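Long-range contacts in insect group II chitinase (Ostrinia furnacalis, PDB 5Y2A), which hydrolyses the beta-1,4-glycosidic bonds of chitin as a family 18 glycoside hydrolase, probably during the remodelling of insect chitin: residues V224-I232 with K328-L337; V291-R300 with A310-D321. All coordinates share one frame; numbering follows the deposited sequence.

Contact 1 of 2, residues V224-I232 with K328-L337; sequences VNFTVNYWI and KAEYVRAMEL. With NAG (2-acetamido-2-deoxy-beta-D-glucopyranose), chain C.
The hydroxyl of Y331 donates a short hydrogen bond to the side-chain carbonyl of N225, with OH and OD1 2.7 Å apart. It lies in the carbonyl plane and on a lone pair, while the tyrosine ring stands edge-on, its plane 90° to that of the amide. The other branch of the same amide carries sugar: N225 ND2 is bonded covalently to C1 of the NAG at 1.4 Å. With its CG anti to the backbone N (chi1 175°), Y331 stretches across the groove between two helices whose axes come no closer than 12.4 Å. A phenylalanine here would remove the hydroxyl, and the glycosylated amide would probably lose the partner that fixes its rotation. One turn on, N229 ND2 folds back to N225 O at 2.9 Å, from above the carbonyl plane, and the backbone N of N229 reaches that oxygen from the opposite face.

Below the polar layer the groove is filled by hydrocarbon. V228 sets CG2 beside Y331 CE2 and CG1 against L337 CD1, the latter pair 3.7 Å apart. M335, bent at chi2 and chi3, lays its CG over one face of the tyrosine ring and brings CE to within 3.7 Å of I232 CD1. A Schellman motif at E336 ends the second helix and precedes L337, which, like V228, also rests on V243 of strand 241-254. Two outer helices running 26° from parallel, packed over a strand of the barrel wall, are what a TIM barrel provides, here with an Asn-X-Thr glycosylation site on one of them.

Contact 2 of 2, residues V291-R300 with A310-D321; sequences VKVKGWKVHR and ATHDDQWVSFDD
Strands 297-299 and 310-312 run antiparallel, K297 and T311 forming the hydrogen-bonded pair (K297 N to T311 O 2.8 Å, T311 N to K297 O 2.9 Å) and V298 and A310 the non-hydrogen-bonded pair beside it. Just before the first strand, W296 lays its indole across the hairpin formed by the second segment. The five-membered ring takes CB of H312 over one face, a CH-pi contact, and the imidazole beyond lies nearly parallel to the indole, 12° between planes, but slid so far aside that the rings barely overlap. The six-membered ring reaches further: its CH2 meets Q315 CB at 3.4 Å, CZ3 meets V317 CG1 at 3.9 Å, and CE3 approaches the methyl of A310.

Polar contacts flank this aromatic centre. A water held in the plane of the H312 ring joins its ND1 to the carbonyl oxygen of G295, while NE2 of the same histidine bonds to E45 of the second subunit. On the sheet face bearing K297 and T311, H299 NE2 meets T311 OG1 at 2.7 Å, in the imidazole plane; the threonine hydroxyl sits between its own backbone N and carbonyl carbon (chi1 61°). At the far end, the extended R300 presents NH1 and NH2 end-on to a single carboxylate oxygen, D321 OD2, the NH2 bond being 2.7 Å long. Guanidinium and carboxylate are turned 46° from each other, and the other oxygen of D321 caps helix 322-334 at M324 N.

Continued through the type II' turn from H312 to Q315 into strand 315-318, the pairing makes an antiparallel meander, consistent with the alpha+beta insertion domain carried by many family 18 chitinases.

The two contacts lie about 27 Å apart, centre to centre, and both belong to the family 18 catalytic unit. Along the chain the order is 224-232, 291-300, 310-321, 328-337, so contact 2 forms wholly within the excursion that separates the two helices of contact 1. Strand 241-254 leads out into that excursion; strand 315-318, paired with it, returns the chain to helix 322-334. At this junction the contacts meet directly: K328 NZ of contact 1 forms a salt bridge with D320 OD2 of contact 2, 2.6 Å away. The outer helices of the barrel and the probable insertion domain are thus tied together where one passes into the other.

Contact 1 of 2, residues V224-I232 with K328-L337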
loop_
_atom_site.group_PDB
_atom_site.type_symbol
_atom_site.label_atom_id
_atom_site.label_comp_id
_atom_site.label_asym_id
_atom_site.label_seq_id
_atom_site.Cartn_x
_atom_site.Cartn_y
_atom_site.Cartn_z
ATOM N N VAL A 224 2.383 -10.505 24.096
ATOM C CA VAL A 224 3.469 -11.457 23.846
ATOM C C VAL A 224 3.430 -12.601 24.848
ATOM O O VAL A 224 3.596 -13.776 24.486
ATOM C CB VAL A 224 4.828 -10.733 23.884
ATOM C CG1 VAL A 224 5.975 -11.735 23.795
ATOM C CG2 VAL A 224 4.920 -9.701 22.759
ATOM N N ASN A 225 3.228 -12.276 26.123
ATOM C CA ASN A 225 3.291 -13.299 27.160
ATOM C C ASN A 225 2.231 -14.375 26.946
ATOM O O ASN A 225 2.521 -15.570 27.071
ATOM C CB ASN A 225 3.149 -12.655 28.536
ATOM C CG ASN A 225 3.239 -13.662 29.657
ATOM O OD1 ASN A 225 4.133 -14.508 29.687
ATOM N ND2 ASN A 225 2.296 -13.586 30.581
ATOM N N PHE A 226 1.008 -13.983 26.579
ATOM C CA PHE A 226 0.008 -15.001 26.278
ATOM C C PHE A 226 0.435 -15.829 25.077
ATOM O O PHE A 226 0.379 -17.065 25.111
ATOM C CB PHE A 226 -1.370 -14.387 26.020
ATOM C CG PHE A 226 -2.425 -15.422 25.722
ATOM C CD1 PHE A 226 -2.567 -15.951 24.441
ATOM C CD2 PHE A 226 -3.245 -15.900 26.734
ATOM C CE1 PHE A 226 -3.512 -16.925 24.174
ATOM C CE2 PHE A 226 -4.196 -16.866 26.473
ATOM C CZ PHE A 226 -4.327 -17.383 25.192
ATOM N N THR A 227 0.856 -15.160 23.998
ATOM C CA THR A 227 1.234 -15.866 22.778
ATOM C C THR A 227 2.271 -16.945 23.057
ATOM O O THR A 227 2.155 -18.080 22.576
ATOM C CB THR A 227 1.777 -14.874 21.746
ATOM O OG1 THR A 227 0.783 -13.881 21.454
ATOM C CG2 THR A 227 2.165 -15.603 20.478
ATOM N N VAL A 228 3.303 -16.600 23.829
ATOM C CA VAL A 228 4.377 -17.547 24.106
ATOM C C VAL A 228 3.848 -18.720 24.917
ATOM O O VAL A 228 4.096 -19.887 24.590
ATOM C CB VAL A 228 5.548 -16.845 24.817
ATOM C CG1 VAL A 228 6.558 -17.870 25.325
ATOM C CG2 VAL A 228 6.230 -15.852 23.876
ATOM N N ASN A 229 3.110 -18.427 25.990
ATOM C CA ASN A 229 2.571 -19.502 26.813
ATOM C C ASN A 229 1.554 -20.338 26.051
ATOM O O ASN A 229 1.465 -21.554 26.267
ATOM C CB ASN A 229 1.968 -18.922 28.091
ATOM C CG ASN A 229 3.026 -18.571 29.108
ATOM O OD1 ASN A 229 3.602 -19.454 29.742
ATOM N ND2 ASN A 229 3.301 -17.280 29.263
ATOM N N TYR A 230 0.807 -19.721 25.132
ATOM C CA TYR A 230 -0.152 -20.486 24.341
ATOM C C TYR A 230 0.555 -21.492 23.439
ATOM O O TYR A 230 0.132 -22.650 23.344
ATOM C CB TYR A 230 -1.025 -19.544 23.512
ATOM C CG TYR A 230 -2.270 -20.201 22.958
ATOM C CD1 TYR A 230 -3.281 -20.648 23.806
ATOM C CD2 TYR A 230 -2.432 -20.385 21.586
ATOM C CE1 TYR A 230 -4.423 -21.252 23.303
ATOM C CE2 TYR A 230 -3.571 -20.987 21.074
ATOM C CZ TYR A 230 -4.563 -21.416 21.939
ATOM O OH TYR A 230 -5.697 -22.014 21.436
ATOM N N TRP A 231 1.636 -21.075 22.775
ATOM C CA TRP A 231 2.413 -22.013 21.967
ATOM C C TRP A 231 2.973 -23.144 22.820
ATOM O O TRP A 231 2.942 -24.314 22.414
ATOM C CB TRP A 231 3.542 -21.280 21.241
ATOM C CG TRP A 231 3.095 -20.693 19.952
ATOM C CD1 TRP A 231 2.520 -19.472 19.760
ATOM C CD2 TRP A 231 3.143 -21.321 18.671
ATOM N NE1 TRP A 231 2.229 -19.293 18.430
ATOM C CE2 TRP A 231 2.592 -20.418 17.742
ATOM C CE3 TRP A 231 3.595 -22.565 18.217
ATOM C CZ2 TRP A 231 2.477 -20.719 16.389
ATOM C CZ3 TRP A 231 3.495 -22.854 16.868
ATOM C CH2 TRP A 231 2.941 -21.934 15.970
ATOM N N ILE A 232 3.489 -22.814 24.006
ATOM C CA ILE A 232 4.008 -23.843 24.905
ATOM C C ILE A 232 2.899 -24.814 25.295
ATOM O O ILE A 232 3.066 -26.037 25.229
ATOM C CB ILE A 232 4.645 -23.198 26.150
ATOM C CG1 ILE A 232 5.852 -22.339 25.761
ATOM C CG2 ILE A 232 5.045 -24.274 27.163
ATOM C CD1 ILE A 232 6.439 -21.542 26.921
ATOM N N LYS A 328 12.167 -7.920 26.674
ATOM C CA LYS A 328 11.706 -9.078 25.922
ATOM C C LYS A 328 12.820 -10.096 25.734
ATOM O O LYS A 328 12.567 -11.309 25.768
ATOM C CB LYS A 328 11.116 -8.620 24.589
ATOM C CG LYS A 328 9.775 -7.921 24.788
ATOM C CD LYS A 328 9.181 -7.402 23.483
ATOM C CE LYS A 328 7.771 -6.845 23.733
ATOM N NZ LYS A 328 7.147 -6.308 22.485
ATOM N N ALA A 329 14.058 -9.624 25.582
ATOM C CA ALA A 329 15.189 -10.539 25.524
ATOM C C ALA A 329 15.415 -11.213 26.871
ATOM O O ALA A 329 15.734 -12.404 26.928
ATOM C CB ALA A 329 16.443 -9.787 25.072
ATOM N N GLU A 330 15.253 -10.469 27.969
ATOM C CA GLU A 330 15.394 -11.077 29.287
ATOM C C GLU A 330 14.257 -12.044 29.577
ATOM O O GLU A 330 14.468 -13.067 30.241
ATOM C CB GLU A 330 15.485 -9.986 30.360
ATOM C CG GLU A 330 16.770 -9.185 30.249
ATOM C CD GLU A 330 16.975 -8.180 31.368
ATOM O OE1 GLU A 330 15.980 -7.683 31.938
ATOM O OE2 GLU A 330 18.149 -7.876 31.658
ATOM N N TYR A 331 13.057 -11.749 29.068
ATOM C CA TYR A 331 11.947 -12.697 29.135
ATOM C C TYR A 331 12.298 -14.004 28.435
ATOM O O TYR A 331 12.021 -15.094 28.952
ATOM C CB TYR A 331 10.708 -12.067 28.505
ATOM C CG TYR A 331 9.497 -12.965 28.400
ATOM C CD1 TYR A 331 8.589 -13.062 29.446
ATOM C CD2 TYR A 331 9.238 -13.684 27.243
ATOM C CE1 TYR A 331 7.463 -13.860 29.344
ATOM C CE2 TYR A 331 8.116 -14.492 27.135
ATOM C CZ TYR A 331 7.232 -14.572 28.193
ATOM O OH TYR A 331 6.110 -15.366 28.101
ATOM N N VAL A 332 12.876 -13.906 27.234
ATOM C CA VAL A 332 13.331 -15.088 26.504
ATOM C C VAL A 332 14.305 -15.902 27.347
ATOM O O VAL A 332 14.216 -17.133 27.418
ATOM C CB VAL A 332 13.968 -14.664 25.166
ATOM C CG1 VAL A 332 14.855 -15.783 24.612
ATOM C CG2 VAL A 332 12.874 -14.282 24.164
ATOM N N ARG A 333 15.237 -15.227 28.013
ATOM C CA ARG A 333 16.215 -15.960 28.797
ATOM C C ARG A 333 15.582 -16.555 30.053
ATOM O O ARG A 333 15.855 -17.714 30.396
ATOM C CB ARG A 333 17.389 -15.051 29.143
ATOM C CG ARG A 333 18.586 -15.820 29.605
ATOM C CD ARG A 333 19.832 -14.996 29.500
ATOM N NE ARG A 333 20.954 -15.709 30.089
ATOM C CZ ARG A 333 22.222 -15.343 29.955
ATOM N NH1 ARG A 333 22.529 -14.265 29.246
ATOM N NH2 ARG A 333 23.182 -16.056 30.525
ATOM N N ALA A 334 14.713 -15.800 30.726
ATOM C CA ALA A 334 14.069 -16.310 31.933
ATOM C C ALA A 334 13.174 -17.503 31.628
ATOM O O ALA A 334 13.149 -18.475 32.392
ATOM C CB ALA A 334 13.270 -15.199 32.614
ATOM N N MET A 335 12.411 -17.432 30.534
ATOM C CA MET A 335 11.554 -18.518 30.070
ATOM C C MET A 335 12.329 -19.649 29.407
ATOM O O MET A 335 11.714 -20.661 29.046
ATOM C CB MET A 335 10.511 -17.969 29.088
ATOM C CG MET A 335 9.444 -17.090 29.714
ATOM S SD MET A 335 8.171 -18.041 30.565
ATOM C CE MET A 335 7.310 -18.725 29.159
ATOM N N GLU A 336 13.640 -19.492 29.215
ATOM C CA GLU A 336 14.481 -20.513 28.587
ATOM C C GLU A 336 13.980 -20.875 27.187
ATOM O O GLU A 336 13.862 -22.046 26.820
ATOM C CB GLU A 336 14.585 -21.753 29.483
ATOM C CG GLU A 336 15.102 -21.427 30.883
ATOM C CD GLU A 336 15.112 -22.629 31.810
ATOM O OE1 GLU A 336 16.165 -22.895 32.423
ATOM O OE2 GLU A 336 14.063 -23.298 31.935
ATOM N N LEU A 337 13.713 -19.845 26.388
ATOM C CA LEU A 337 13.214 -20.034 25.036
ATOM C C LEU A 337 14.397 -20.176 24.079
ATOM O O LEU A 337 15.554 -20.228 24.498
ATOM C CB LEU A 337 12.296 -18.875 24.648
ATOM C CG LEU A 337 11.136 -18.636 25.619
ATOM C CD1 LEU A 337 10.279 -17.458 25.167
ATOM C CD2 LEU A 337 10.292 -19.898 25.772
HETATM C C1 NAG C . 2.261 -14.504 31.681
HETATM C C2 NAG C . 1.966 -13.816 33.007
HETATM C C3 NAG C . 1.831 -14.852 34.126
HETATM C C4 NAG C . 0.846 -15.956 33.751
HETATM C C5 NAG C . 1.167 -16.508 32.364
HETATM C C6 NAG C . 0.133 -17.490 31.859
HETATM C C7 NAG C . 2.718 -11.568 33.639
HETATM C C8 NAG C . 3.885 -10.715 34.036
HETATM N N2 NAG C . 2.993 -12.846 33.353
HETATM O O3 NAG C . 1.413 -14.172 35.305
HETATM O O4 NAG C . 0.988 -17.068 34.629
HETATM O O5 NAG C . 1.246 -15.447 31.402
HETATM O O6 NAG C . -1.102 -16.850 31.569
HETATM O O7 NAG C . 1.581 -11.119 33.567
#

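Contact 2 of 2, residues V291-R300 with A310-D321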
loop_
_atom_site.group_PDB
_atom_site.type_symbol
_atom_site.label_atom_id
_atom_site.label_comp_id
_atom_site.label_asym_id
_atom_site.label_seq_id
_atom_site.Cartn_x
_atom_site.Cartn_y
_atom_site.Cartn_z
ATOM N N VAL A 291 10.896 12.340 18.260
ATOM C CA VAL A 291 11.096 12.673 19.668
ATOM C C VAL A 291 12.230 13.678 19.829
ATOM O O VAL A 291 12.092 14.681 20.539
ATOM C CB VAL A 291 11.353 11.401 20.493
ATOM C CG1 VAL A 291 11.767 11.765 21.921
ATOM C CG2 VAL A 291 10.113 10.531 20.517
ATOM N N LYS A 292 13.362 13.432 19.162
ATOM C CA LYS A 292 14.564 14.229 19.398
ATOM C C LYS A 292 14.471 15.610 18.763
ATOM O O LYS A 292 14.901 16.602 19.362
ATOM C CB LYS A 292 15.800 13.502 18.864
ATOM C CG LYS A 292 16.100 12.150 19.495
ATOM C CD LYS A 292 16.630 12.259 20.910
ATOM C CE LYS A 292 17.219 10.928 21.348
ATOM N NZ LYS A 292 17.482 10.875 22.810
ATOM N N VAL A 293 13.941 15.690 17.544
ATOM C CA VAL A 293 13.983 16.910 16.763
ATOM C C VAL A 293 12.620 17.585 16.650
ATOM O O VAL A 293 12.557 18.818 16.617
ATOM C CB VAL A 293 14.570 16.626 15.361
ATOM C CG1 VAL A 293 14.623 17.887 14.523
ATOM C CG2 VAL A 293 15.960 16.019 15.488
ATOM N N LYS A 294 11.530 16.821 16.592
ATOM C CA LYS A 294 10.206 17.387 16.376
ATOM C C LYS A 294 9.401 17.531 17.657
ATOM O O LYS A 294 8.236 17.932 17.592
ATOM C CB LYS A 294 9.418 16.541 15.368
ATOM C CG LYS A 294 10.142 16.273 14.052
ATOM C CD LYS A 294 10.305 17.555 13.248
ATOM C CE LYS A 294 11.232 17.361 12.062
ATOM N NZ LYS A 294 11.002 18.387 11.003
ATOM N N GLY A 295 9.980 17.204 18.812
ATOM C CA GLY A 295 9.308 17.453 20.070
ATOM C C GLY A 295 8.146 16.544 20.395
ATOM O O GLY A 295 7.294 16.921 21.204
ATOM N N TRP A 296 8.069 15.361 19.788
ATOM C CA TRP A 296 7.002 14.437 20.141
ATOM C C TRP A 296 7.156 13.975 21.584
ATOM O O TRP A 296 8.268 13.779 22.083
ATOM C CB TRP A 296 6.994 13.220 19.210
ATOM C CG TRP A 296 6.530 13.513 17.821
ATOM C CD1 TRP A 296 6.800 14.629 17.083
ATOM C CD2 TRP A 296 5.728 12.664 16.988
ATOM N NE1 TRP A 296 6.207 14.532 15.845
ATOM C CE2 TRP A 296 5.551 13.333 15.758
ATOM C CE3 TRP A 296 5.150 11.402 17.162
ATOM C CZ2 TRP A 296 4.809 12.788 14.706
ATOM C CZ3 TRP A 296 4.411 10.858 16.113
ATOM C CH2 TRP A 296 4.252 11.555 14.899
ATOM N N LYS A 297 6.022 13.762 22.245
ATOM C CA LYS A 297 5.999 13.422 23.662
ATOM C C LYS A 297 5.939 11.911 23.831
ATOM O O LYS A 297 5.128 11.241 23.186
ATOM C CB LYS A 297 4.801 14.067 24.358
ATOM C CG LYS A 297 4.775 15.579 24.266
ATOM C CD LYS A 297 6.074 16.173 24.779
ATOM C CE LYS A 297 5.962 17.677 24.957
ATOM N NZ LYS A 297 6.424 18.410 23.750
ATOM N N VAL A 298 6.775 11.384 24.720
ATOM C CA VAL A 298 6.854 9.953 24.981
ATOM C C VAL A 298 5.976 9.624 26.179
ATOM O O VAL A 298 6.084 10.263 27.233
ATOM C CB VAL A 298 8.308 9.516 25.227
ATOM C CG1 VAL A 298 8.370 8.030 25.551
ATOM C CG2 VAL A 298 9.158 9.840 24.011
ATOM N N HIS A 299 5.113 8.628 26.023
ATOM C CA HIS A 299 4.227 8.171 27.084
ATOM C C HIS A 299 4.600 6.748 27.461
ATOM O O HIS A 299 4.665 5.870 26.595
ATOM C CB HIS A 299 2.762 8.230 26.655
ATOM C CG HIS A 299 2.352 9.552 26.086
ATOM N ND1 HIS A 299 1.552 10.440 26.772
ATOM C CD2 HIS A 299 2.630 10.138 24.897
ATOM C CE1 HIS A 299 1.357 11.517 26.033
ATOM N NE2 HIS A 299 2.002 11.360 24.891
ATOM N N ARG A 300 4.832 6.518 28.750
ATOM C CA ARG A 300 5.243 5.209 29.232
ATOM C C ARG A 300 4.216 4.607 30.184
ATOM O O ARG A 300 3.418 5.309 30.814
ATOM C CB ARG A 300 6.601 5.274 29.936
ATOM C CG ARG A 300 7.739 5.679 29.027
ATOM C CD ARG A 300 9.071 5.557 29.748
ATOM N NE ARG A 300 10.186 5.820 28.850
ATOM C CZ ARG A 300 10.790 4.904 28.097
ATOM N NH1 ARG A 300 10.390 3.647 28.137
ATOM N NH2 ARG A 300 11.797 5.249 27.309
ATOM N N ALA A 310 4.446 7.626 21.338
ATOM C CA ALA A 310 4.834 9.010 21.175
ATOM C C ALA A 310 3.727 9.764 20.455
ATOM O O ALA A 310 3.045 9.204 19.588
ATOM C CB ALA A 310 6.163 9.138 20.416
ATOM N N THR A 311 3.553 11.037 20.804
ATOM C CA THR A 311 2.432 11.809 20.297
ATOM C C THR A 311 2.865 13.218 19.898
ATOM O O THR A 311 3.817 13.776 20.443
ATOM C CB THR A 311 1.299 11.936 21.323
ATOM O OG1 THR A 311 1.795 12.610 22.485
ATOM C CG2 THR A 311 0.736 10.560 21.698
ATOM N N HIS A 312 2.128 13.772 18.933
ATOM C CA HIS A 312 2.255 15.143 18.474
ATOM C C HIS A 312 1.011 15.469 17.670
ATOM O O HIS A 312 0.675 14.743 16.733
ATOM C CB HIS A 312 3.512 15.335 17.612
ATOM C CG HIS A 312 3.718 16.738 17.142
ATOM N ND1 HIS A 312 4.276 17.722 17.932
ATOM C CD2 HIS A 312 3.428 17.324 15.954
ATOM C CE1 HIS A 312 4.331 18.853 17.249
ATOM N NE2 HIS A 312 3.821 18.640 16.047
ATOM N N ASP A 313 0.345 16.578 18.024
ATOM C CA ASP A 313 -0.948 16.958 17.435
ATOM C C ASP A 313 -1.847 15.720 17.506
ATOM O O ASP A 313 -1.939 15.108 18.581
ATOM C CB ASP A 313 -0.736 17.534 16.051
ATOM C CG ASP A 313 -2.003 18.121 15.471
ATOM O OD1 ASP A 313 -2.397 19.235 15.870
ATOM O OD2 ASP A 313 -2.649 17.429 14.658
ATOM N N ASP A 314 -2.475 15.289 16.402
ATOM C CA ASP A 314 -3.294 14.099 16.402
ATOM C C ASP A 314 -2.530 12.843 15.964
ATOM O O ASP A 314 -3.155 11.813 15.675
ATOM C CB ASP A 314 -4.558 14.298 15.531
ATOM C CG ASP A 314 -4.253 14.418 14.042
ATOM O OD1 ASP A 314 -3.078 14.430 13.623
ATOM O OD2 ASP A 314 -5.222 14.511 13.261
ATOM N N GLN A 315 -1.200 12.908 15.959
ATOM C CA GLN A 315 -0.379 11.759 15.567
ATOM C C GLN A 315 -0.003 10.950 16.803
ATOM O O GLN A 315 0.211 11.507 17.885
ATOM C CB GLN A 315 0.884 12.217 14.843
ATOM C CG GLN A 315 0.633 12.967 13.537
ATOM C CD GLN A 315 -0.135 12.123 12.541
ATOM O OE1 GLN A 315 0.412 11.190 11.947
ATOM N NE2 GLN A 315 -1.416 12.427 12.369
ATOM N N TRP A 316 0.115 9.639 16.622
ATOM C CA TRP A 316 0.223 8.694 17.731
ATOM C C TRP A 316 0.898 7.435 17.207
ATOM O O TRP A 316 0.396 6.826 16.262
ATOM C CB TRP A 316 -1.177 8.386 18.261
ATOM C CG TRP A 316 -1.304 7.756 19.621
ATOM C CD1 TRP A 316 -1.708 8.375 20.767
ATOM C CD2 TRP A 316 -1.118 6.370 19.956
ATOM N NE1 TRP A 316 -1.756 7.468 21.803
ATOM C CE2 TRP A 316 -1.399 6.232 21.332
ATOM C CE3 TRP A 316 -0.727 5.235 19.227
ATOM C CZ2 TRP A 316 -1.291 5.008 22.002
ATOM C CZ3 TRP A 316 -0.630 4.020 19.887
ATOM C CH2 TRP A 316 -0.908 3.914 21.266
ATOM N N VAL A 317 2.024 7.039 17.801
ATOM C CA VAL A 317 2.741 5.854 17.338
ATOM C C VAL A 317 3.218 5.061 18.549
ATOM O O VAL A 317 3.828 5.620 19.466
ATOM C CB VAL A 317 3.922 6.215 16.409
ATOM C CG1 VAL A 317 4.936 7.132 17.106
ATOM C CG2 VAL A 317 4.597 4.952 15.848
ATOM N N SER A 318 2.938 3.761 18.554
ATOM C CA SER A 318 3.393 2.858 19.601
ATOM C C SER A 318 4.547 2.006 19.088
ATOM O O SER A 318 4.586 1.637 17.916
ATOM C CB SER A 318 2.254 1.954 20.071
ATOM O OG SER A 318 1.694 1.236 18.978
ATOM N N PHE A 319 5.481 1.677 19.977
ATOM C CA PHE A 319 6.728 1.051 19.545
ATOM C C PHE A 319 7.444 0.477 20.759
ATOM O O PHE A 319 7.132 0.816 21.905
ATOM C CB PHE A 319 7.629 2.071 18.837
ATOM C CG PHE A 319 8.000 3.247 19.707
ATOM C CD1 PHE A 319 7.119 4.314 19.878
ATOM C CD2 PHE A 319 9.226 3.285 20.360
ATOM C CE1 PHE A 319 7.456 5.390 20.692
ATOM C CE2 PHE A 319 9.570 4.361 21.165
ATOM C CZ PHE A 319 8.684 5.413 21.329
ATOM N N ASP A 320 8.432 -0.378 20.492
ATOM C CA ASP A 320 9.352 -0.857 21.516
ATOM C C ASP A 320 10.626 -0.020 21.472
ATOM O O ASP A 320 11.199 0.189 20.397
ATOM C CB ASP A 320 9.692 -2.338 21.322
ATOM C CG ASP A 320 8.586 -3.256 21.791
ATOM O OD1 ASP A 320 7.625 -2.754 22.404
ATOM O OD2 ASP A 320 8.672 -4.481 21.553
ATOM N N ASP A 321 11.067 0.444 22.638
ATOM C CA ASP A 321 12.327 1.151 22.770
ATOM C C ASP A 321 13.380 0.196 23.328
ATOM O O ASP A 321 13.142 -1.008 23.472
ATOM C CB ASP A 321 12.155 2.397 23.654
ATOM C CG ASP A 321 11.954 2.061 25.133
ATOM O OD1 ASP A 321 11.470 0.957 25.461
ATOM O OD2 ASP A 321 12.263 2.925 25.977
HETATM O O HOH W 1 4.720 17.499 20.541
#